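Local coordinates for DUF1254 domain-containing protein (PDB 3U07), which is of unknown function, a probably exported Vibrio parahaemolyticus protein that carries a DUF1254 and a DUF1214 family region, at residues 54-62 / 84-92; 328-339 / 427-435. The protein carries 2 engineered substitutions. All coordinates share one frame; numbering follows the deposited sequence.

Contact 1: residues 54-62 / 84-92; sequences NNYPLNEFQ and HLMGWLDVA. Engineered in segment 54-62: Glu-60 (natural residue Arg).
Backbone bonds tie the loop 54-62 to strand 82-90 at two points, Asn-59 N to Trp-88 O (2.7 Å) and Gln-62 N to Met-86 O (2.7 Å); between them a water accepts from Trp-88 N and donates to Glu-60 O and Pro-57 O. The side-chain amide of Asn-59 does the work of a further backbone pair, brought to Asp-90 with CG anti to the carbonyl carbon (chi1 -69°). Its OD1 takes the N-H of Asp-90 from above the carbonyl plane (2.8 Å), while ND2 gives a straight bond to a lone pair of Asp-90 O (3.0 Å). Bonds at both OD1 and ND2 fix the rotation of the amide. Leu-85 CD1 sits over the centre of the Phe-61 ring in a CH-pi contact, 4.1 Å from the centroid. The Gln-62 amide runs alongside the Trp-88 indole, the planes 25° apart, and one water joins NE2 to NE1. Leu-58 lays CD2 against Trp-88 CB (3.9 Å) and CD1 against Asp-90 CB; the Asp-90 carboxylate itself pairs with Arg-205 and closes an Asx turn onto Ala-92 N. The arrangement is an irregular loop, partly water-bridged, fastened along an outermost strand of a four-stranded antiparallel sheet.

Contact 2: residues 328-339 / 427-435; sequences LDGSKHDYVMRF and QMPEIKVVK
Ile-431 CG2 lies closer to Met-337 CG than usual van der Waals contact, at 3.3 Å, where the two side chains run side by side; the selenium of Met-337, a selenomethionine, follows 3.5 Å from the same Ile-431 CG2. Val-336 and Lys-432 form an antiparallel hydrogen-bonded pair, 2.8 Å from Val-336 N to Lys-432 O and 2.9 Å from Lys-432 N to Val-336 O, and Tyr-335 and Val-433 a non-hydrogen-bonded pair. Val-434 N donates to Asp-334 O (2.8 Å) from above the carbonyl plane, and a water joins Asp-334 N to Val-434 O; another links Arg-338 N and Glu-430 O. Val-433 divides its methyls: CG2 lies over a face of the His-333 imidazole, 4.0 Å from the centroid and 16° off the normal, and meets Tyr-335 CE2, whereas CG1 approaches His-333 ND1. The Val-434 and Val-336 side chains cross at about a right angle, CG2 of Val-434 3.7 Å from Val-336 CB; with chi1 at 180° this CG2 also covers the Tyr-335 to Val-336 peptide. Pro-429 CG rests on Phe-339 CB (3.5 Å), and Phe-339 meets Trp-348 edge-to-face. Tyr-335 OH accepts from Asp-329 N. Three direct bonds thus hold the strands, water completing the pair at one end and alone linking the backbones at the other; apolar packing by Pro-429 and Ile-431 holds the stretch leading into strand 432-434.

How the contacts relate
Contacts 1 and 2 lie on opposite sides of the chain's centre, their own centres 42 Å apart and their nearest atoms about 23 Å apart, so neither touches the other. They follow one another in sequence: 54-62 / 84-92 is complete before 328-339 / 427-435 begins. Both lie at an outermost strand of a sheet, counted within this chain, yet differently. Contact 1 joins neighbouring parts of the chain across a short gap and places a loop beside strand 82-90; contact 2 brings the C-terminal segment back over 88 residues to add strand 432-434 to the edge of a mixed sheet. The function is unknown, and neither contact can be tied to a site.

Contact 1: residues 54-62 / 84-92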
loop_
_atom_site.group_PDB
_atom_site.type_symbol
_atom_site.label_atom_id
_atom_site.label_comp_id
_atom_site.label_asym_id
_atom_site.label_seq_id
_atom_site.Cartn_x
_atom_site.Cartn_y
_atom_site.Cartn_z
ATOM N N ASN A 54 -12.558 -15.217 6.420
ATOM C CA ASN A 54 -12.288 -16.048 5.256
ATOM C C ASN A 54 -11.317 -17.119 5.731
ATOM O O ASN A 54 -10.834 -17.953 4.965
ATOM C CB ASN A 54 -11.687 -15.223 4.122
ATOM C CG ASN A 54 -12.740 -14.428 3.372
ATOM O OD1 ASN A 54 -13.573 -14.995 2.662
ATOM N ND2 ASN A 54 -12.722 -13.110 3.540
ATOM N N ASN A 55 -11.060 -17.079 7.033
ATOM C CA ASN A 55 -10.178 -18.016 7.703
ATOM C C ASN A 55 -8.869 -18.227 6.956
ATOM O O ASN A 55 -8.523 -19.350 6.596
ATOM C CB ASN A 55 -10.907 -19.351 7.909
ATOM C CG ASN A 55 -10.326 -20.165 9.054
ATOM O OD1 ASN A 55 -9.869 -19.614 10.058
ATOM N ND2 ASN A 55 -10.363 -21.485 8.917
ATOM N N TYR A 56 -8.145 -17.136 6.718
ATOM C CA TYR A 56 -6.859 -17.221 6.032
ATOM C C TYR A 56 -5.781 -17.690 6.997
ATOM O O TYR A 56 -5.635 -17.146 8.092
ATOM C CB TYR A 56 -6.425 -15.861 5.482
ATOM C CG TYR A 56 -7.216 -15.359 4.301
ATOM C CD1 TYR A 56 -7.982 -16.228 3.526
ATOM C CD2 TYR A 56 -7.172 -14.012 3.938
ATOM C CE1 TYR A 56 -8.686 -15.767 2.418
ATOM C CE2 TYR A 56 -7.870 -13.543 2.833
ATOM C CZ TYR A 56 -8.625 -14.423 2.077
ATOM O OH TYR A 56 -9.325 -13.951 0.988
ATOM N N PRO A 57 -5.024 -18.726 6.620
ATOM C CA PRO A 57 -3.991 -19.135 7.571
ATOM C C PRO A 57 -2.924 -18.042 7.635
ATOM O O PRO A 57 -2.622 -17.390 6.632
ATOM C CB PRO A 57 -3.475 -20.449 6.984
ATOM C CG PRO A 57 -3.793 -20.334 5.520
ATOM C CD PRO A 57 -5.152 -19.697 5.522
ATOM N N LEU A 58 -2.376 -17.823 8.821
ATOM C CA LEU A 58 -1.350 -16.810 9.005
ATOM C C LEU A 58 0.023 -17.387 8.648
ATOM O O LEU A 58 0.211 -18.605 8.634
ATOM C CB LEU A 58 -1.380 -16.316 10.453
ATOM C CG LEU A 58 -2.755 -15.791 10.896
ATOM C CD1 LEU A 58 -2.718 -15.420 12.369
ATOM C CD2 LEU A 58 -3.150 -14.583 10.055
ATOM N N ASN A 59 0.973 -16.510 8.341
ATOM C CA ASN A 59 2.323 -16.928 7.976
ATOM C C ASN A 59 2.325 -17.838 6.753
ATOM O O ASN A 59 3.066 -18.820 6.688
ATOM C CB ASN A 59 3.015 -17.621 9.161
ATOM C CG ASN A 59 3.342 -16.656 10.289
ATOM O OD1 ASN A 59 3.716 -15.508 10.043
ATOM N ND2 ASN A 59 3.217 -17.117 11.528
ATOM N N GLU A 60 1.478 -17.489 5.789
ATOM C CA GLU A 60 1.352 -18.214 4.527
ATOM C C GLU A 60 0.847 -17.235 3.478
ATOM O O GLU A 60 0.079 -16.326 3.794
ATOM C CB GLU A 60 0.338 -19.360 4.635
ATOM C CG GLU A 60 0.829 -20.610 5.353
ATOM C CD GLU A 60 -0.193 -21.745 5.321
ATOM O OE1 GLU A 60 -0.997 -21.794 4.364
ATOM O OE2 GLU A 60 -0.184 -22.591 6.242
ATOM N N PHE A 61 1.293 -17.403 2.238
ATOM C CA PHE A 61 0.834 -16.558 1.149
ATOM C C PHE A 61 -0.581 -17.056 0.844
ATOM O O PHE A 61 -0.818 -18.264 0.802
ATOM C CB PHE A 61 1.737 -16.740 -0.074
ATOM C CG PHE A 61 3.149 -16.269 0.139
ATOM C CD1 PHE A 61 3.425 -14.916 0.336
ATOM C CD2 PHE A 61 4.203 -17.176 0.155
ATOM C CE1 PHE A 61 4.730 -14.473 0.544
ATOM C CE2 PHE A 61 5.514 -16.743 0.363
ATOM C CZ PHE A 61 5.777 -15.388 0.560
ATOM N N GLN A 62 -1.521 -16.137 0.657
ATOM C CA GLN A 62 -2.905 -16.512 0.373
ATOM C C GLN A 62 -3.034 -17.420 -0.843
ATOM O O GLN A 62 -2.834 -16.987 -1.975
ATOM C CB GLN A 62 -3.752 -15.259 0.171
ATOM C CG GLN A 62 -4.244 -14.639 1.463
ATOM C CD GLN A 62 -4.548 -13.163 1.316
ATOM O OE1 GLN A 62 -5.012 -12.716 0.264
ATOM N NE2 GLN A 62 -4.299 -12.396 2.375
ATOM N N HIS A 84 1.411 -10.317 -7.903
ATOM C CA HIS A 84 1.489 -10.116 -6.463
ATOM C C HIS A 84 1.370 -11.354 -5.591
ATOM O O HIS A 84 0.805 -12.374 -5.987
ATOM C CB HIS A 84 0.410 -9.122 -6.009
ATOM C CG HIS A 84 -0.938 -9.748 -5.813
ATOM N ND1 HIS A 84 -1.836 -9.929 -6.843
ATOM C CD2 HIS A 84 -1.511 -10.299 -4.715
ATOM C CE1 HIS A 84 -2.903 -10.563 -6.390
ATOM N NE2 HIS A 84 -2.731 -10.801 -5.102
ATOM N N LEU A 85 1.922 -11.231 -4.388
ATOM C CA LEU A 85 1.867 -12.265 -3.369
ATOM C C LEU A 85 1.392 -11.533 -2.113
ATOM O O LEU A 85 1.895 -10.452 -1.791
ATOM C CB LEU A 85 3.243 -12.885 -3.120
ATOM C CG LEU A 85 3.714 -13.998 -4.055
ATOM C CD1 LEU A 85 5.023 -14.563 -3.524
ATOM C CD2 LEU A 85 2.662 -15.100 -4.136
HETATM N N MSE A 86 0.415 -12.101 -1.417
HETATM C CA MSE A 86 -0.115 -11.474 -0.213
HETATM C C MSE A 86 -0.241 -12.453 0.935
HETATM O O MSE A 86 -0.360 -13.661 0.734
HETATM C CB MSE A 86 -1.497 -10.872 -0.476
HETATM C CG MSE A 86 -1.529 -9.739 -1.480
HETATM SE SE MSE A 86 -3.351 -9.205 -1.824
HETATM C CE MSE A 86 -4.087 -10.951 -2.168
ATOM N N GLY A 87 -0.223 -11.912 2.144
ATOM C CA GLY A 87 -0.358 -12.742 3.316
ATOM C C GLY A 87 -0.293 -11.902 4.568
ATOM O O GLY A 87 -0.154 -10.679 4.509
ATOM N N TRP A 88 -0.408 -12.572 5.706
ATOM C CA TRP A 88 -0.336 -11.923 6.999
ATOM C C TRP A 88 0.647 -12.702 7.853
ATOM O O TRP A 88 0.539 -13.918 7.985
ATOM C CB TRP A 88 -1.703 -11.917 7.682
ATOM C CG TRP A 88 -2.705 -11.029 7.024
ATOM C CD1 TRP A 88 -3.565 -11.361 6.018
ATOM C CD2 TRP A 88 -2.946 -9.650 7.325
ATOM N NE1 TRP A 88 -4.331 -10.270 5.672
ATOM C CE2 TRP A 88 -3.969 -9.206 6.458
ATOM C CE3 TRP A 88 -2.393 -8.746 8.241
ATOM C CZ2 TRP A 88 -4.456 -7.895 6.484
ATOM C CZ3 TRP A 88 -2.880 -7.440 8.268
ATOM C CH2 TRP A 88 -3.900 -7.030 7.391
ATOM N N LEU A 89 1.614 -11.993 8.414
ATOM C CA LEU A 89 2.616 -12.596 9.276
ATOM C C LEU A 89 2.112 -12.496 10.707
ATOM O O LEU A 89 1.373 -11.570 11.049
ATOM C CB LEU A 89 3.938 -11.826 9.169
ATOM C CG LEU A 89 5.058 -12.235 8.209
ATOM C CD1 LEU A 89 4.520 -12.916 6.973
ATOM C CD2 LEU A 89 5.870 -10.998 7.868
ATOM N N ASP A 90 2.496 -13.459 11.536
ATOM C CA ASP A 90 2.137 -13.432 12.952
ATOM C C ASP A 90 3.418 -13.811 13.659
ATOM O O ASP A 90 3.868 -14.952 13.562
ATOM C CB ASP A 90 1.036 -14.438 13.288
ATOM C CG ASP A 90 0.794 -14.553 14.789
ATOM O OD1 ASP A 90 1.174 -13.629 15.541
ATOM O OD2 ASP A 90 0.213 -15.566 15.220
ATOM N N VAL A 91 4.014 -12.850 14.355
ATOM C CA VAL A 91 5.271 -13.094 15.053
ATOM C C VAL A 91 5.107 -13.180 16.574
ATOM O O VAL A 91 6.091 -13.142 17.313
ATOM C CB VAL A 91 6.292 -11.981 14.724
ATOM C CG1 VAL A 91 6.490 -11.885 13.205
ATOM C CG2 VAL A 91 5.801 -10.641 15.271
ATOM N N ALA A 92 3.864 -13.304 17.032
ATOM C CA ALA A 92 3.578 -13.383 18.465
ATOM C C ALA A 92 4.334 -14.501 19.181
ATOM O O ALA A 92 5.008 -14.256 20.175
ATOM C CB ALA A 92 2.075 -13.557 18.700
HETATM O O HOH W 1 -1.465 -15.110 5.355
HETATM O O HOH W 2 -0.959 -14.396 -2.645
HETATM O O HOH W 3 -5.838 -10.173 3.343
#

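Contact 2: residues 328-339 / 427-435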
loop_
_atom_site.group_PDB
_atom_site.type_symbol
_atom_site.label_atom_id
_atom_site.label_comp_id
_atom_site.label_asym_id
_atom_site.label_seq_id
_atom_site.Cartn_x
_atom_site.Cartn_y
_atom_site.Cartn_z
ATOM N N LEU A 328 -12.499 12.701 -20.058
ATOM C CA LEU A 328 -11.834 11.810 -21.008
ATOM C C LEU A 328 -12.871 10.777 -21.436
ATOM O O LEU A 328 -13.503 10.141 -20.586
ATOM C CB LEU A 328 -10.652 11.104 -20.343
ATOM C CG LEU A 328 -9.489 12.015 -19.956
ATOM C CD1 LEU A 328 -8.485 11.235 -19.126
ATOM C CD2 LEU A 328 -8.851 12.585 -21.223
ATOM N N ASP A 329 -13.035 10.601 -22.742
ATOM C CA ASP A 329 -14.030 9.672 -23.277
ATOM C C ASP A 329 -13.627 9.242 -24.685
ATOM O O ASP A 329 -13.685 10.034 -25.623
ATOM C CB ASP A 329 -15.387 10.379 -23.320
ATOM C CG ASP A 329 -16.540 9.434 -23.590
ATOM O OD1 ASP A 329 -16.343 8.434 -24.307
ATOM O OD2 ASP A 329 -17.653 9.712 -23.095
ATOM N N GLY A 330 -13.234 7.984 -24.834
ATOM C CA GLY A 330 -12.809 7.488 -26.130
ATOM C C GLY A 330 -13.839 7.454 -27.243
ATOM O O GLY A 330 -13.481 7.284 -28.405
ATOM N N SER A 331 -15.114 7.609 -26.910
ATOM C CA SER A 331 -16.155 7.585 -27.934
ATOM C C SER A 331 -16.306 8.958 -28.588
ATOM O O SER A 331 -16.972 9.097 -29.614
ATOM C CB SER A 331 -17.498 7.165 -27.324
ATOM O OG SER A 331 -17.957 8.112 -26.371
ATOM N N LYS A 332 -15.667 9.966 -28.001
ATOM C CA LYS A 332 -15.766 11.330 -28.505
ATOM C C LYS A 332 -14.509 11.932 -29.112
ATOM O O LYS A 332 -14.599 12.840 -29.932
ATOM C CB LYS A 332 -16.247 12.252 -27.387
ATOM C CG LYS A 332 -17.558 11.821 -26.772
ATOM C CD LYS A 332 -18.062 12.825 -25.767
ATOM C CE LYS A 332 -19.406 12.382 -25.219
ATOM N NZ LYS A 332 -19.960 13.360 -24.248
ATOM N N HIS A 333 -13.340 11.442 -28.716
ATOM C CA HIS A 333 -12.105 12.005 -29.235
ATOM C C HIS A 333 -10.957 11.012 -29.268
ATOM O O HIS A 333 -11.055 9.885 -28.777
ATOM C CB HIS A 333 -11.634 13.169 -28.351
ATOM C CG HIS A 333 -12.638 14.261 -28.158
ATOM N ND1 HIS A 333 -12.843 15.259 -29.089
ATOM C CD2 HIS A 333 -13.477 14.530 -27.128
ATOM C CE1 HIS A 333 -13.763 16.095 -28.639
ATOM N NE2 HIS A 333 -14.165 15.675 -27.453
ATOM N N ASP A 334 -9.869 11.478 -29.867
ATOM C CA ASP A 334 -8.612 10.761 -29.938
ATOM C C ASP A 334 -7.767 11.690 -29.063
ATOM O O ASP A 334 -8.002 12.900 -29.044
ATOM C CB ASP A 334 -8.069 10.745 -31.363
ATOM C CG ASP A 334 -8.423 9.474 -32.108
ATOM O OD1 ASP A 334 -9.364 8.771 -31.687
ATOM O OD2 ASP A 334 -7.756 9.186 -33.124
ATOM N N TYR A 335 -6.812 11.152 -28.317
ATOM C CA TYR A 335 -6.003 12.017 -27.470
ATOM C C TYR A 335 -4.519 11.794 -27.674
ATOM O O TYR A 335 -4.097 10.771 -28.216
ATOM C CB TYR A 335 -6.338 11.788 -25.995
ATOM C CG TYR A 335 -7.796 11.976 -25.649
ATOM C CD1 TYR A 335 -8.721 10.948 -25.847
ATOM C CD2 TYR A 335 -8.252 13.183 -25.121
ATOM C CE1 TYR A 335 -10.071 11.123 -25.523
ATOM C CE2 TYR A 335 -9.590 13.365 -24.798
ATOM C CZ TYR A 335 -10.493 12.334 -25.000
ATOM O OH TYR A 335 -11.819 12.524 -24.680
ATOM N N VAL A 336 -3.728 12.773 -27.250
ATOM C CA VAL A 336 -2.286 12.668 -27.348
ATOM C C VAL A 336 -1.647 13.238 -26.082
ATOM O O VAL A 336 -2.100 14.238 -25.524
ATOM C CB VAL A 336 -1.732 13.381 -28.612
ATOM C CG1 VAL A 336 -1.938 14.875 -28.517
ATOM C CG2 VAL A 336 -0.254 13.040 -28.784
HETATM N N MSE A 337 -0.593 12.565 -25.638
HETATM C CA MSE A 337 0.149 12.927 -24.440
HETATM C C MSE A 337 1.620 13.005 -24.837
HETATM O O MSE A 337 2.178 12.025 -25.318
HETATM C CB MSE A 337 -0.031 11.816 -23.418
HETATM C CG MSE A 337 -0.241 12.235 -21.994
HETATM SE SE MSE A 337 -0.546 10.644 -20.921
HETATM C CE MSE A 337 -1.239 9.454 -22.247
ATOM N N ARG A 338 2.252 14.155 -24.640
ATOM C CA ARG A 338 3.663 14.287 -24.991
ATOM C C ARG A 338 4.410 14.924 -23.824
ATOM O O ARG A 338 4.066 16.020 -23.380
ATOM C CB ARG A 338 3.807 15.130 -26.254
ATOM C CG ARG A 338 5.234 15.371 -26.693
ATOM C CD ARG A 338 5.236 16.182 -27.977
ATOM N NE ARG A 338 6.378 17.087 -28.058
ATOM C CZ ARG A 338 7.604 16.726 -28.414
ATOM N NH1 ARG A 338 7.864 15.463 -28.733
ATOM N NH2 ARG A 338 8.572 17.630 -28.443
ATOM N N PHE A 339 5.452 14.248 -23.349
ATOM C CA PHE A 339 6.193 14.733 -22.187
ATOM C C PHE A 339 7.600 14.158 -22.064
ATOM O O PHE A 339 7.903 13.095 -22.608
ATOM C CB PHE A 339 5.435 14.323 -20.929
ATOM C CG PHE A 339 5.136 12.846 -20.881
ATOM C CD1 PHE A 339 4.051 12.323 -21.578
ATOM C CD2 PHE A 339 5.988 11.968 -20.215
ATOM C CE1 PHE A 339 3.816 10.951 -21.622
ATOM C CE2 PHE A 339 5.765 10.592 -20.251
ATOM C CZ PHE A 339 4.678 10.081 -20.957
ATOM N N GLN A 427 3.382 17.682 -11.780
ATOM C CA GLN A 427 2.031 17.517 -12.301
ATOM C C GLN A 427 2.025 16.520 -13.450
ATOM O O GLN A 427 2.941 16.487 -14.265
ATOM C CB GLN A 427 1.482 18.863 -12.782
ATOM C CG GLN A 427 1.388 19.920 -11.693
ATOM C CD GLN A 427 0.401 19.544 -10.606
ATOM O OE1 GLN A 427 -0.809 19.512 -10.836
ATOM N NE2 GLN A 427 0.912 19.248 -9.414
HETATM N N MSE A 428 0.988 15.699 -13.510
HETATM C CA MSE A 428 0.888 14.717 -14.570
HETATM C C MSE A 428 0.786 15.400 -15.931
HETATM O O MSE A 428 0.076 16.393 -16.079
HETATM C CB MSE A 428 -0.339 13.846 -14.362
HETATM C CG MSE A 428 -0.362 12.653 -15.280
HETATM SE SE MSE A 428 -1.834 11.512 -14.913
HETATM C CE MSE A 428 -1.995 10.698 -16.664
ATOM N N PRO A 429 1.505 14.884 -16.940
ATOM C CA PRO A 429 1.424 15.513 -18.261
ATOM C C PRO A 429 -0.046 15.582 -18.684
ATOM O O PRO A 429 -0.841 14.702 -18.352
ATOM C CB PRO A 429 2.259 14.578 -19.136
ATOM C CG PRO A 429 3.324 14.104 -18.175
ATOM C CD PRO A 429 2.511 13.807 -16.926
ATOM N N GLU A 430 -0.409 16.632 -19.405
ATOM C CA GLU A 430 -1.789 16.804 -19.835
ATOM C C GLU A 430 -2.113 15.912 -21.017
ATOM O O GLU A 430 -1.227 15.552 -21.791
ATOM C CB GLU A 430 -2.031 18.265 -20.222
ATOM C CG GLU A 430 -1.597 19.272 -19.166
ATOM C CD GLU A 430 -2.012 20.699 -19.496
ATOM O OE1 GLU A 430 -1.757 21.151 -20.629
ATOM O OE2 GLU A 430 -2.588 21.373 -18.619
ATOM N N ILE A 431 -3.374 15.514 -21.142
ATOM C CA ILE A 431 -3.749 14.716 -22.293
ATOM C C ILE A 431 -4.669 15.613 -23.122
ATOM O O ILE A 431 -5.703 16.092 -22.656
ATOM C CB ILE A 431 -4.394 13.359 -21.884
ATOM C CG1 ILE A 431 -5.668 13.566 -21.087
ATOM C CG2 ILE A 431 -3.417 12.576 -20.995
ATOM C CD1 ILE A 431 -5.933 12.405 -20.141
ATOM N N LYS A 432 -4.247 15.869 -24.354
ATOM C CA LYS A 432 -4.965 16.757 -25.249
ATOM C C LYS A 432 -5.767 16.072 -26.319
ATOM O O LYS A 432 -5.397 15.006 -26.802
ATOM C CB LYS A 432 -3.976 17.697 -25.933
ATOM C CG LYS A 432 -2.997 18.361 -24.992
ATOM C CD LYS A 432 -2.090 19.328 -25.732
ATOM C CE LYS A 432 -1.075 19.943 -24.789
ATOM N NZ LYS A 432 -0.341 21.069 -25.432
ATOM N N VAL A 433 -6.873 16.702 -26.695
ATOM C CA VAL A 433 -7.711 16.178 -27.755
ATOM C C VAL A 433 -6.934 16.371 -29.055
ATOM O O VAL A 433 -6.250 17.379 -29.233
ATOM C CB VAL A 433 -9.046 16.949 -27.828
ATOM C CG1 VAL A 433 -9.759 16.688 -29.159
ATOM C CG2 VAL A 433 -9.923 16.529 -26.664
ATOM N N VAL A 434 -7.015 15.385 -29.939
ATOM C CA VAL A 434 -6.347 15.453 -31.232
ATOM C C VAL A 434 -7.388 15.826 -32.279
ATOM O O VAL A 434 -8.500 15.299 -32.263
ATOM C CB VAL A 434 -5.767 14.094 -31.653
ATOM C CG1 VAL A 434 -5.083 14.221 -33.010
ATOM C CG2 VAL A 434 -4.797 13.590 -30.601
ATOM N N LYS A 435 -7.039 16.730 -33.187
ATOM C CA LYS A 435 -7.970 17.112 -34.242
ATOM C C LYS A 435 -8.499 15.826 -34.888
ATOM O O LYS A 435 -8.767 15.848 -36.108
ATOM C CB LYS A 435 -7.261 17.957 -35.281
HETATM O O HOH W 4 -10.374 13.441 -31.693
HETATM O O HOH W 5 0.998 16.115 -22.908
#